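Succinate dehydrogenase subunit A (Mycolicibacterium smegmatis, PDB 7D6V) probably oxidises succinate to fumarate at its bound FAD and hands the electrons to the iron-sulfur subunit of the Sdh1 respiratory complex. Local coordinates at residues V37-L41 with W223-D228; F42-V48 with I141-Q145; V69-D73 with G123-R128; R76-F80 with E617-Y622. One frame throughout, in Å; residues are numbered along the deposited sequence.

Contact 1: residues V37-L41 with W223-D228; sequences VTKSL and WEYTGD. With FAD (flavin-adenine dinucleotide), chain D.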
# COMPACT_ATOMS: atom_id res chain seq x y z
N VAL A 37 1.22 10.88 18.19
CA VAL A 37 0.32 9.85 18.69
C VAL A 37 -0.55 9.38 17.54
O VAL A 37 -1.19 10.19 16.87
CB VAL A 37 -0.53 10.37 19.87
CG1 VAL A 37 -1.44 9.27 20.38
CG2 VAL A 37 0.37 10.87 20.98
N THR A 38 -0.58 8.07 17.32
CA THR A 38 -1.30 7.48 16.20
C THR A 38 -2.13 6.31 16.71
O THR A 38 -1.64 5.51 17.51
CB THR A 38 -0.34 7.00 15.11
OG1 THR A 38 0.42 8.11 14.63
CG2 THR A 38 -1.11 6.42 13.94
N LYS A 39 -3.37 6.22 16.25
CA LYS A 39 -4.23 5.12 16.67
C LYS A 39 -3.87 3.82 15.96
O LYS A 39 -4.10 2.73 16.51
CB LYS A 39 -5.69 5.48 16.41
CG LYS A 39 -6.64 5.03 17.48
CD LYS A 39 -8.05 4.96 16.95
CE LYS A 39 -8.75 6.29 17.06
NZ LYS A 39 -10.13 6.23 16.52
N SER A 40 -3.29 3.90 14.77
CA SER A 40 -2.86 2.76 13.98
C SER A 40 -1.33 2.67 14.00
O SER A 40 -0.66 3.38 14.75
CB SER A 40 -3.41 2.87 12.56
OG SER A 40 -3.06 4.11 11.96
N LEU A 41 -0.79 1.77 13.19
CA LEU A 41 0.65 1.68 13.05
C LEU A 41 1.19 2.88 12.27
O LEU A 41 0.45 3.58 11.57
CB LEU A 41 1.05 0.38 12.33
CG LEU A 41 0.92 -0.93 13.12
CD1 LEU A 41 1.25 -2.12 12.23
CD2 LEU A 41 1.81 -0.92 14.33
N TRP A 223 -11.12 2.11 9.62
CA TRP A 223 -11.53 1.75 10.97
C TRP A 223 -11.38 2.91 11.95
O TRP A 223 -12.13 3.00 12.93
CB TRP A 223 -10.72 0.54 11.45
CG TRP A 223 -10.64 0.40 12.94
CD1 TRP A 223 -11.56 -0.18 13.75
CD2 TRP A 223 -9.58 0.85 13.79
NE1 TRP A 223 -11.15 -0.12 15.06
CE2 TRP A 223 -9.93 0.51 15.11
CE3 TRP A 223 -8.37 1.51 13.57
CZ2 TRP A 223 -9.12 0.81 16.20
CZ3 TRP A 223 -7.57 1.81 14.65
CH2 TRP A 223 -7.94 1.45 15.94
N GLU A 224 -10.44 3.81 11.69
CA GLU A 224 -10.08 4.86 12.63
C GLU A 224 -10.93 6.12 12.49
O GLU A 224 -10.76 7.05 13.29
CB GLU A 224 -8.60 5.22 12.47
CG GLU A 224 -8.27 5.88 11.14
CD GLU A 224 -6.80 5.80 10.80
OE1 GLU A 224 -6.39 6.35 9.76
OE2 GLU A 224 -6.04 5.18 11.58
N TYR A 225 -11.83 6.18 11.52
CA TYR A 225 -12.63 7.39 11.28
C TYR A 225 -13.89 7.36 12.13
O TYR A 225 -15.02 7.29 11.65
CB TYR A 225 -12.96 7.52 9.80
CG TYR A 225 -11.94 8.31 9.01
CD1 TYR A 225 -10.62 8.38 9.43
CD2 TYR A 225 -12.29 8.98 7.86
CE1 TYR A 225 -9.68 9.09 8.72
CE2 TYR A 225 -11.37 9.70 7.14
CZ TYR A 225 -10.06 9.75 7.57
OH TYR A 225 -9.13 10.47 6.86
N THR A 226 -13.68 7.44 13.45
CA THR A 226 -14.77 7.38 14.41
C THR A 226 -15.18 8.75 14.93
O THR A 226 -15.86 8.84 15.95
CB THR A 226 -14.40 6.48 15.59
OG1 THR A 226 -13.28 7.03 16.28
CG2 THR A 226 -14.05 5.08 15.10
N GLY A 227 -14.78 9.82 14.25
CA GLY A 227 -15.13 11.15 14.69
C GLY A 227 -14.30 11.68 15.84
O GLY A 227 -14.67 12.71 16.42
N ASP A 228 -13.22 11.01 16.20
CA ASP A 228 -12.31 11.53 17.20
C ASP A 228 -11.68 12.82 16.69
O ASP A 228 -11.53 13.03 15.48
CB ASP A 228 -11.23 10.51 17.54
CG ASP A 228 -11.79 9.26 18.16
OD1 ASP A 228 -12.84 9.34 18.82
OD2 ASP A 228 -11.18 8.18 17.99
PA FAD D . -5.64 10.71 8.12
O1A FAD D . -4.24 10.60 7.63
O2A FAD D . -6.73 10.03 7.38
O5B FAD D . -5.67 10.10 9.60
C5B FAD D . -5.65 10.89 10.77
C4B FAD D . -4.73 10.26 11.80
O4B FAD D . -5.19 10.54 13.12
C3B FAD D . -4.64 8.76 11.72
O3B FAD D . -3.27 8.41 11.86
C2B FAD D . -5.38 8.26 12.93
O2B FAD D . -4.89 7.02 13.41
C1B FAD D . -5.13 9.36 13.91
N9A FAD D . -6.15 9.39 14.96
C8A FAD D . -7.47 9.51 14.79
N7A FAD D . -8.11 9.50 15.97
C5A FAD D . -7.19 9.36 16.93
C6A FAD D . -7.17 9.27 18.40
N6A FAD D . -8.31 9.33 19.11
N1A FAD D . -5.99 9.12 19.00
C2A FAD D . -4.84 9.07 18.32
N3A FAD D . -4.78 9.14 17.00
C4A FAD D . -5.90 9.29 16.26
N1 FAD D . -8.55 13.16 -1.35
C2 FAD D . -8.01 13.61 -2.51
O2 FAD D . -7.67 14.79 -2.57
N3 FAD D . -7.82 12.84 -3.58
C4 FAD D . -8.16 11.55 -3.58
O4 FAD D . -7.97 10.86 -4.59
C4X FAD D . -8.76 10.97 -2.37
N5 FAD D . -9.12 9.68 -2.31
C5X FAD D . -9.66 9.19 -1.19
C6 FAD D . -10.03 7.85 -1.14
C7 FAD D . -10.59 7.33 0.01
C7M FAD D . -10.99 5.89 0.07
C8 FAD D . -10.79 8.20 1.18
C8M FAD D . -11.40 7.63 2.43
C9 FAD D . -10.43 9.53 1.15
C9A FAD D . -9.87 10.05 -0.00
N10 FAD D . -9.50 11.40 -0.04
C10 FAD D . -8.94 11.88 -1.23
C1' FAD D . -9.68 12.26 1.11
C2' FAD D . -8.33 12.48 1.80
O2' FAD D . -7.55 11.29 1.74
C3' FAD D . -8.48 12.83 3.27
O3' FAD D . -9.13 14.09 3.37
C4' FAD D . -7.12 12.93 3.93
O4' FAD D . -6.45 11.68 3.85
C5' FAD D . -7.21 13.32 5.40
O5' FAD D . -5.92 13.18 5.96
P FAD D . -5.59 13.52 7.48
O1P FAD D . -4.11 13.63 7.59
O2P FAD D . -6.43 14.67 7.92
O3P FAD D . -6.09 12.24 8.31
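K39 and D228 form the salt bridge of this contact: NZ of K39 lies 2.7 Å from OD2 of D228, which it meets nearly along the C-O bond. A bend in the lysine chain (chi3 -87°) turns the ammonium that way, and NZ also makes a weak hydrogen bond to the backbone O of E224. D539 makes a long, weak ion pair with K39, and its carboxylate comes close to that of D228, so the lysine probably eases the crowding of two negative groups. The second polar knot is E224. Its OE2 receives the hydroxyl of S40 (OG to OE2 3.2 Å) through the syn lone pair, and also the ribose hydroxyl O2B of FAD, 2.8 Å from OE2. Serine is small enough to sit beside the sugar and still offer a hydroxyl to the glutamate. K39 N adds a weak bond to the same O2B, D228 OD2 a weak one from adenine N6A, and Y225 OH donates to phosphate oxygen O2A. Packing completes the contact: the lysine methylenes run between the adenine, whose C5A is 3.4 Å from K39 CE, and the indole of W223, whose CH2 is 3.7 Å from K39 CD. The loop after strand 34-37 meets the adenosine end of FAD, consistent with the family's Rossmann-type fold. Charge-paired and hydrogen-bonded groups, not packing alone, therefore hold the adenosine.

Contact 2: residues F42-V48 with I141-Q145; sequences FGKAHTV and IRTLQ. With FAD (flavin-adenine dinucleotide), chain D.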
# COMPACT_ATOMS: atom_id res chain seq x y z
N PHE A 42 2.48 3.13 12.43
CA PHE A 42 3.12 4.28 11.79
C PHE A 42 3.09 4.13 10.27
O PHE A 42 3.56 3.13 9.72
CB PHE A 42 4.56 4.41 12.28
CG PHE A 42 5.20 5.72 11.94
CD1 PHE A 42 4.44 6.87 11.79
CD2 PHE A 42 6.57 5.81 11.77
CE1 PHE A 42 5.04 8.07 11.48
CE2 PHE A 42 7.17 7.01 11.46
CZ PHE A 42 6.40 8.14 11.31
N GLY A 43 2.53 5.13 9.59
CA GLY A 43 2.45 5.10 8.15
C GLY A 43 1.26 4.37 7.57
O GLY A 43 1.27 4.05 6.38
N LYS A 44 0.24 4.10 8.37
CA LYS A 44 -0.93 3.34 7.93
C LYS A 44 -2.22 4.12 8.11
O LYS A 44 -3.29 3.52 8.31
CB LYS A 44 -1.00 2.00 8.67
CG LYS A 44 0.25 1.16 8.54
CD LYS A 44 -0.05 -0.31 8.74
CE LYS A 44 1.18 -1.16 8.54
NZ LYS A 44 1.88 -0.81 7.28
N ALA A 45 -2.16 5.44 8.04
CA ALA A 45 -3.34 6.27 8.17
C ALA A 45 -4.18 6.22 6.89
O ALA A 45 -3.76 5.68 5.87
CB ALA A 45 -2.96 7.71 8.51
N HIS A 46 -5.37 6.81 6.96
CA HIS A 46 -6.31 6.76 5.84
C HIS A 46 -5.77 7.46 4.60
O HIS A 46 -6.30 7.25 3.50
CB HIS A 46 -7.64 7.39 6.26
CG HIS A 46 -8.72 7.27 5.24
ND1 HIS A 46 -9.56 6.18 5.17
CD2 HIS A 46 -9.12 8.11 4.26
CE1 HIS A 46 -10.42 6.35 4.18
NE2 HIS A 46 -10.17 7.51 3.61
N THR A 47 -4.72 8.28 4.74
CA THR A 47 -4.13 8.95 3.59
C THR A 47 -3.62 7.96 2.54
O THR A 47 -3.60 8.28 1.35
CB THR A 47 -3.01 9.87 4.06
OG1 THR A 47 -3.52 10.80 5.01
CG2 THR A 47 -2.40 10.65 2.90
N VAL A 48 -3.24 6.75 2.96
CA VAL A 48 -2.71 5.76 2.03
C VAL A 48 -3.73 5.37 0.97
O VAL A 48 -3.35 4.88 -0.10
CB VAL A 48 -2.23 4.49 2.78
CG1 VAL A 48 -1.17 4.84 3.79
CG2 VAL A 48 -3.39 3.76 3.43
N ILE A 141 2.38 9.85 2.15
CA ILE A 141 2.55 9.41 3.53
C ILE A 141 3.90 8.71 3.72
O ILE A 141 4.56 8.89 4.76
CB ILE A 141 1.36 8.54 3.97
CG1 ILE A 141 1.34 8.40 5.50
CG2 ILE A 141 1.39 7.18 3.30
CD1 ILE A 141 0.02 7.91 6.04
N ARG A 142 4.35 7.94 2.73
CA ARG A 142 5.67 7.32 2.80
C ARG A 142 6.75 8.39 2.87
O ARG A 142 7.69 8.28 3.67
CB ARG A 142 5.91 6.43 1.59
CG ARG A 142 5.46 5.01 1.73
CD ARG A 142 6.22 4.23 2.78
NE ARG A 142 5.51 2.99 3.06
CZ ARG A 142 4.45 2.91 3.86
NH1 ARG A 142 4.00 3.99 4.47
NH2 ARG A 142 3.84 1.75 4.04
N THR A 143 6.64 9.42 2.03
CA THR A 143 7.65 10.47 2.02
C THR A 143 7.70 11.19 3.36
O THR A 143 8.79 11.45 3.89
CB THR A 143 7.34 11.45 0.89
OG1 THR A 143 7.08 10.72 -0.31
CG2 THR A 143 8.52 12.36 0.65
N LEU A 144 6.54 11.51 3.93
CA LEU A 144 6.52 12.20 5.22
C LEU A 144 7.10 11.33 6.33
O LEU A 144 7.88 11.81 7.16
CB LEU A 144 5.10 12.64 5.55
CG LEU A 144 4.55 13.74 4.65
CD1 LEU A 144 3.08 13.97 4.94
CD2 LEU A 144 5.33 15.03 4.83
N GLN A 145 6.73 10.04 6.36
CA GLN A 145 7.25 9.15 7.39
C GLN A 145 8.76 8.98 7.28
O GLN A 145 9.48 9.00 8.29
CB GLN A 145 6.53 7.80 7.29
CG GLN A 145 7.25 6.63 7.92
CD GLN A 145 6.64 5.31 7.49
OE1 GLN A 145 5.82 5.26 6.58
NE2 GLN A 145 7.04 4.24 8.15
PA FAD D . -5.64 10.71 8.12
O1A FAD D . -4.24 10.60 7.63
O2A FAD D . -6.73 10.03 7.38
O5B FAD D . -5.67 10.10 9.60
C5B FAD D . -5.65 10.89 10.77
C4B FAD D . -4.73 10.26 11.80
O4B FAD D . -5.19 10.54 13.12
C3B FAD D . -4.64 8.76 11.72
O3B FAD D . -3.27 8.41 11.86
C2B FAD D . -5.38 8.26 12.93
O2B FAD D . -4.89 7.02 13.41
C1B FAD D . -5.13 9.36 13.91
N9A FAD D . -6.15 9.39 14.96
C8A FAD D . -7.47 9.51 14.79
N7A FAD D . -8.11 9.50 15.97
C5A FAD D . -7.19 9.36 16.93
C6A FAD D . -7.17 9.27 18.40
N6A FAD D . -8.31 9.33 19.11
N1A FAD D . -5.99 9.12 19.00
C2A FAD D . -4.84 9.07 18.32
N3A FAD D . -4.78 9.14 17.00
C4A FAD D . -5.90 9.29 16.26
N1 FAD D . -8.55 13.16 -1.35
C2 FAD D . -8.01 13.61 -2.51
O2 FAD D . -7.67 14.79 -2.57
N3 FAD D . -7.82 12.84 -3.58
C4 FAD D . -8.16 11.55 -3.58
O4 FAD D . -7.97 10.86 -4.59
C4X FAD D . -8.76 10.97 -2.37
N5 FAD D . -9.12 9.68 -2.31
C5X FAD D . -9.66 9.19 -1.19
C6 FAD D . -10.03 7.85 -1.14
C7 FAD D . -10.59 7.33 0.01
C7M FAD D . -10.99 5.89 0.07
C8 FAD D . -10.79 8.20 1.18
C8M FAD D . -11.40 7.63 2.43
C9 FAD D . -10.43 9.53 1.15
C9A FAD D . -9.87 10.05 -0.00
N10 FAD D . -9.50 11.40 -0.04
C10 FAD D . -8.94 11.88 -1.23
C1' FAD D . -9.68 12.26 1.11
C2' FAD D . -8.33 12.48 1.80
O2' FAD D . -7.55 11.29 1.74
C3' FAD D . -8.48 12.83 3.27
O3' FAD D . -9.13 14.09 3.37
C4' FAD D . -7.12 12.93 3.93
O4' FAD D . -6.45 11.68 3.85
C5' FAD D . -7.21 13.32 5.40
O5' FAD D . -5.92 13.18 5.96
P FAD D . -5.59 13.52 7.48
O1P FAD D . -4.11 13.63 7.59
O2P FAD D . -6.43 14.67 7.92
O3P FAD D . -6.09 12.24 8.31
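Between A45 and V48, both resting on I141, stands H46, joined covalently to the cofactor: its NE2 is bonded to the flavin methyl carbon C8M at 1.7 Å. The isoleucine, with CG1 anti to its backbone nitrogen (chi1 -165°), sends CD1 along the backbone of G43 and K44 to the methyl of A45 (CD1 to CB 3.9 Å), while its other branch, CG2, touches V48 CG1 at 3.5 Å. A branched apolar residue can thus fill two places at once beneath the loop. Histidyl-linked FAD is a hallmark of the membrane-bound succinate dehydrogenase and quinol:fumarate reductase flavoproteins, and here helix 136-159 packs against the loop that carries the linkage. T47 rests its CB near I141 CD1 but gives its hydroxyl to the cofactor, OG1 donating to phosphate oxygen O1A at 2.7 Å and accepting from the ribityl O4'. G43, at positive phi (85°), lies where a CB would run into the Q145 amide; lacking one, it can sit close to the helix. Its carbonyl O is met in the guanidinium plane by R142 NH1, a weak but straight bond of 3.3 Å. Q145 lays its CG over a face of the F42 ring, a CH-pi contact of 4.0 Å from CG to the centroid. Its NE2 reaches E147 of the neighbouring iron-sulfur subunit, and K44 NZ bonds to the backbone O of that same E147 and of C59 in that subunit.

Contact 3: residues V69-D73 with G123-R128; sequences VHFGD and GHTYPR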
# COMPACT_ATOMS: atom_id res chain seq x y z
N VAL A 69 -6.54 31.38 -10.63
CA VAL A 69 -7.43 30.42 -11.28
C VAL A 69 -7.80 29.30 -10.32
O VAL A 69 -8.96 28.90 -10.23
CB VAL A 69 -6.77 29.88 -12.57
CG1 VAL A 69 -7.65 28.84 -13.22
CG2 VAL A 69 -6.48 31.01 -13.53
N HIS A 70 -6.81 28.78 -9.59
CA HIS A 70 -7.07 27.73 -8.61
C HIS A 70 -7.99 28.24 -7.50
O HIS A 70 -8.88 27.51 -7.04
CB HIS A 70 -5.75 27.23 -8.03
CG HIS A 70 -5.87 25.96 -7.26
ND1 HIS A 70 -4.77 25.28 -6.78
CD2 HIS A 70 -6.95 25.23 -6.88
CE1 HIS A 70 -5.16 24.20 -6.13
NE2 HIS A 70 -6.48 24.15 -6.18
N PHE A 71 -7.79 29.48 -7.06
CA PHE A 71 -8.65 30.07 -6.04
C PHE A 71 -10.09 30.18 -6.53
O PHE A 71 -11.02 29.84 -5.79
CB PHE A 71 -8.10 31.44 -5.64
CG PHE A 71 -9.03 32.24 -4.79
CD1 PHE A 71 -9.27 31.90 -3.47
CD2 PHE A 71 -9.67 33.36 -5.30
CE1 PHE A 71 -10.12 32.64 -2.68
CE2 PHE A 71 -10.52 34.10 -4.52
CZ PHE A 71 -10.74 33.74 -3.21
N GLY A 72 -10.28 30.64 -7.76
CA GLY A 72 -11.63 30.71 -8.31
C GLY A 72 -12.27 29.35 -8.46
O GLY A 72 -13.46 29.18 -8.21
N ASP A 73 -11.48 28.35 -8.87
CA ASP A 73 -12.00 27.00 -8.99
C ASP A 73 -12.43 26.45 -7.63
O ASP A 73 -13.48 25.80 -7.53
CB ASP A 73 -10.94 26.09 -9.61
CG ASP A 73 -10.74 26.35 -11.08
OD1 ASP A 73 -11.48 27.19 -11.64
OD2 ASP A 73 -9.86 25.73 -11.68
N GLY A 123 -13.32 19.57 -11.50
CA GLY A 123 -13.60 20.97 -11.28
C GLY A 123 -12.46 21.94 -11.50
O GLY A 123 -12.62 23.13 -11.23
N HIS A 124 -11.32 21.47 -11.99
CA HIS A 124 -10.16 22.33 -12.22
C HIS A 124 -10.12 22.80 -13.66
O HIS A 124 -10.39 22.03 -14.59
CB HIS A 124 -8.87 21.59 -11.87
CG HIS A 124 -8.87 20.98 -10.50
ND1 HIS A 124 -8.44 21.67 -9.38
CD2 HIS A 124 -9.25 19.76 -10.06
CE1 HIS A 124 -8.55 20.89 -8.32
NE2 HIS A 124 -9.04 19.73 -8.71
N THR A 125 -9.78 24.07 -13.85
CA THR A 125 -9.71 24.64 -15.20
C THR A 125 -8.52 24.11 -15.98
O THR A 125 -8.60 23.94 -17.20
CB THR A 125 -9.66 26.17 -15.11
OG1 THR A 125 -10.81 26.64 -14.40
CG2 THR A 125 -9.66 26.79 -16.50
N TYR A 126 -7.41 23.84 -15.31
CA TYR A 126 -6.16 23.44 -15.93
C TYR A 126 -5.64 22.19 -15.25
O TYR A 126 -6.01 21.89 -14.11
CB TYR A 126 -5.13 24.57 -15.84
CG TYR A 126 -5.51 25.81 -16.60
CD1 TYR A 126 -5.62 27.03 -15.96
CD2 TYR A 126 -5.78 25.76 -17.96
CE1 TYR A 126 -5.97 28.17 -16.65
CE2 TYR A 126 -6.13 26.89 -18.66
CZ TYR A 126 -6.22 28.09 -18.00
OH TYR A 126 -6.58 29.22 -18.69
N PRO A 127 -4.78 21.42 -15.93
CA PRO A 127 -4.19 20.23 -15.29
C PRO A 127 -3.33 20.63 -14.10
O PRO A 127 -2.39 21.42 -14.23
CB PRO A 127 -3.36 19.60 -16.41
CG PRO A 127 -3.87 20.20 -17.67
CD PRO A 127 -4.32 21.57 -17.32
N ARG A 128 -3.66 20.09 -12.93
CA ARG A 128 -3.05 20.52 -11.68
C ARG A 128 -2.59 19.39 -10.78
O ARG A 128 -1.77 19.64 -9.90
CB ARG A 128 -4.04 21.38 -10.88
CG ARG A 128 -4.03 22.83 -11.23
CD ARG A 128 -4.60 23.65 -10.10
NE ARG A 128 -6.03 23.88 -10.25
CZ ARG A 128 -6.57 24.81 -11.03
NH1 ARG A 128 -5.80 25.61 -11.75
NH2 ARG A 128 -7.88 24.94 -11.09
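The guanidinium of R128 lies flat on the H70 ring, planes 10° apart and centres 4.5 Å from each other. The backbone O of Y126 lies over the centre of its other face, 4.2 Å above the plane. On the H70 side, NE sits over the imidazole near its rim, and R128 CD makes a CH-pi contact 3.9 Å from the H70 centroid. H124 turns an edge to a face of H70 in an offset edge-to-face pair, planes at 69°. This is a helix-to-loop packing in the FAD-binding part of the subunit: helix 67-76 leans on the loop running into strand 129-130. Flat, polar side chains suit the place, since they stack while their rims stay bonded: NE2 of H70 to N427, NE2 of H124 to G425, and R128 NH1 in a salt bridge to D65. R128 bends at chi3 (-93°), which lays the guanidinium alongside the helix, and NE adds a weak bond to ND1 of H124. A further charge pair, D73 with R128 NH2, is modelled too tightly for its geometry to be trusted. V69 supplies the apolar margin, where CG1 packs on T125 CB at 3.8 Å and on Y126 CD1 at 3.9 Å. D73 suits its position because a carboxylate can accept from both the loop and R76, which bridges to its OD1; that oxygen also uses its syn lone pair to receive T125 OG1 at 2.9 Å.

Contact 4: residues R76-F80 with E617-Y622; sequences RGGKF and ELEKYY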
# COMPACT_ATOMS: atom_id res chain seq x y z
N ARG A 76 -15.67 28.24 -6.54
CA ARG A 76 -16.81 27.73 -7.29
C ARG A 76 -17.26 26.38 -6.76
O ARG A 76 -18.45 26.15 -6.52
CB ARG A 76 -16.46 27.62 -8.77
CG ARG A 76 -16.93 28.76 -9.62
CD ARG A 76 -16.63 28.48 -11.07
NE ARG A 76 -15.20 28.49 -11.33
CZ ARG A 76 -14.48 29.59 -11.53
NH1 ARG A 76 -15.06 30.78 -11.50
NH2 ARG A 76 -13.18 29.49 -11.76
N GLY A 77 -16.31 25.46 -6.60
CA GLY A 77 -16.57 24.14 -6.06
C GLY A 77 -16.65 24.19 -4.55
O GLY A 77 -15.68 23.89 -3.86
N GLY A 78 -17.81 24.58 -4.04
CA GLY A 78 -17.96 24.95 -2.65
C GLY A 78 -19.00 26.05 -2.54
O GLY A 78 -19.42 26.41 -1.44
N LYS A 79 -19.40 26.57 -3.70
CA LYS A 79 -20.55 27.47 -3.83
C LYS A 79 -20.37 28.75 -3.02
O LYS A 79 -21.33 29.31 -2.51
CB LYS A 79 -21.85 26.76 -3.44
CG LYS A 79 -22.50 26.01 -4.58
CD LYS A 79 -21.69 24.80 -5.00
CE LYS A 79 -22.29 24.11 -6.20
NZ LYS A 79 -21.38 23.07 -6.74
N PHE A 80 -19.12 29.20 -2.91
CA PHE A 80 -18.76 30.45 -2.25
C PHE A 80 -19.12 30.46 -0.77
O PHE A 80 -19.26 31.53 -0.17
CB PHE A 80 -19.38 31.65 -2.98
CG PHE A 80 -18.87 31.82 -4.38
CD1 PHE A 80 -19.51 31.22 -5.45
CD2 PHE A 80 -17.72 32.56 -4.63
CE1 PHE A 80 -19.04 31.37 -6.73
CE2 PHE A 80 -17.24 32.71 -5.91
CZ PHE A 80 -17.90 32.12 -6.96
N GLU A 617 -21.55 35.92 -12.53
CA GLU A 617 -21.37 34.69 -11.77
C GLU A 617 -21.65 34.91 -10.29
O GLU A 617 -22.22 34.04 -9.62
CB GLU A 617 -19.97 34.15 -11.98
CG GLU A 617 -19.62 32.99 -11.07
CD GLU A 617 -18.18 32.55 -11.23
OE1 GLU A 617 -17.37 33.33 -11.77
OE2 GLU A 617 -17.87 31.41 -10.83
N LEU A 618 -21.24 36.06 -9.75
CA LEU A 618 -21.41 36.32 -8.33
C LEU A 618 -22.85 36.65 -7.96
O LEU A 618 -23.22 36.54 -6.79
CB LEU A 618 -20.49 37.45 -7.88
CG LEU A 618 -18.99 37.16 -7.93
CD1 LEU A 618 -18.19 38.43 -7.69
CD2 LEU A 618 -18.63 36.09 -6.92
N GLU A 619 -23.68 37.04 -8.93
CA GLU A 619 -25.07 37.35 -8.66
C GLU A 619 -25.92 36.10 -8.47
O GLU A 619 -27.09 36.22 -8.09
CB GLU A 619 -25.64 38.21 -9.78
CG GLU A 619 -25.39 39.69 -9.59
CD GLU A 619 -26.12 40.54 -10.60
OE1 GLU A 619 -26.47 40.02 -11.68
OE2 GLU A 619 -26.36 41.74 -10.31
N LYS A 620 -25.36 34.93 -8.74
CA LYS A 620 -26.05 33.67 -8.50
C LYS A 620 -25.80 33.12 -7.10
O LYS A 620 -26.42 32.12 -6.72
CB LYS A 620 -25.62 32.63 -9.54
CG LYS A 620 -25.55 33.18 -10.95
CD LYS A 620 -25.23 32.09 -11.95
CE LYS A 620 -23.89 31.44 -11.64
NZ LYS A 620 -23.31 30.76 -12.82
N TYR A 621 -24.91 33.75 -6.32
CA TYR A 621 -24.53 33.21 -5.02
C TYR A 621 -24.61 34.26 -3.93
O TYR A 621 -24.78 33.93 -2.75
CB TYR A 621 -23.12 32.64 -5.08
CG TYR A 621 -22.95 31.49 -6.05
CD1 TYR A 621 -23.14 30.18 -5.64
CD2 TYR A 621 -22.60 31.72 -7.37
CE1 TYR A 621 -22.98 29.13 -6.52
CE2 TYR A 621 -22.44 30.68 -8.26
CZ TYR A 621 -22.64 29.39 -7.83
OH TYR A 621 -22.48 28.35 -8.71
N TYR A 622 -24.49 35.53 -4.29
CA TYR A 622 -24.39 36.62 -3.33
C TYR A 622 -25.62 37.52 -3.41
O TYR A 622 -26.21 37.70 -4.48
CB TYR A 622 -23.13 37.46 -3.56
CG TYR A 622 -21.85 36.81 -3.10
CD1 TYR A 622 -21.18 37.29 -1.99
CD2 TYR A 622 -21.31 35.73 -3.77
CE1 TYR A 622 -20.01 36.70 -1.56
CE2 TYR A 622 -20.15 35.14 -3.35
CZ TYR A 622 -19.50 35.62 -2.24
OH TYR A 622 -18.33 35.04 -1.82
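R76 and E617 supply the charged part: NH1 donates to OE2 at 3.0 Å, almost straight (167°), through the syn lone pair and within the guanidinium plane. Carboxylate and guanidinium are nearly coplanar, 19° apart. The kink of the arginine at chi3 brings NH1 to the glutamate, while NH2 is held by a salt bridge to D73, so one long side chain serves two acids. Aromatic contacts come next. F80 places its CD1 over a face of the Y621 ring, 3.5 Å from CG, the two rings oblique to each other; Y622 turns its edge to the F80 face in an offset edge-to-face pair with centroids 5.7 Å apart. Aliphatic groups finish the surface, with L618 CD2 3.8 Å from F80 CE2 and K79 CG at the rim of the Y621 ring, 3.7 Å from CE1. R577 bonds to the F80 carbonyl and lies in cation-pi contact with Y622. G78, at a phi of 147°, suits a turn that a side chain would crowd. The whole is an aromatic cluster set on the Schellman motif that ends helix 67-76, with K79 as its C-prime residue.

Contacts 1 and 2 form one site around FAD, their centres 13 Å apart: contact 1 holds the adenosine and a phosphate, contact 2 the phosphate, ribityl and flavin. E224 joins them, its OE1 3.0 Å from the backbone N of H46, and the Y225 and H46 rings meet. Contacts 3 and 4 lie together on the far side of the chain's centre from contact 1, centres about 15 Å apart, and adjoin in sequence along helix 67-76 and its end, where the D73-R76 bridge ties them. Contact 3 is nearer the cofactor, with the H124 side chain about 8 Å from FAD; the centres of contacts 1 and 4 are 35 Å apart.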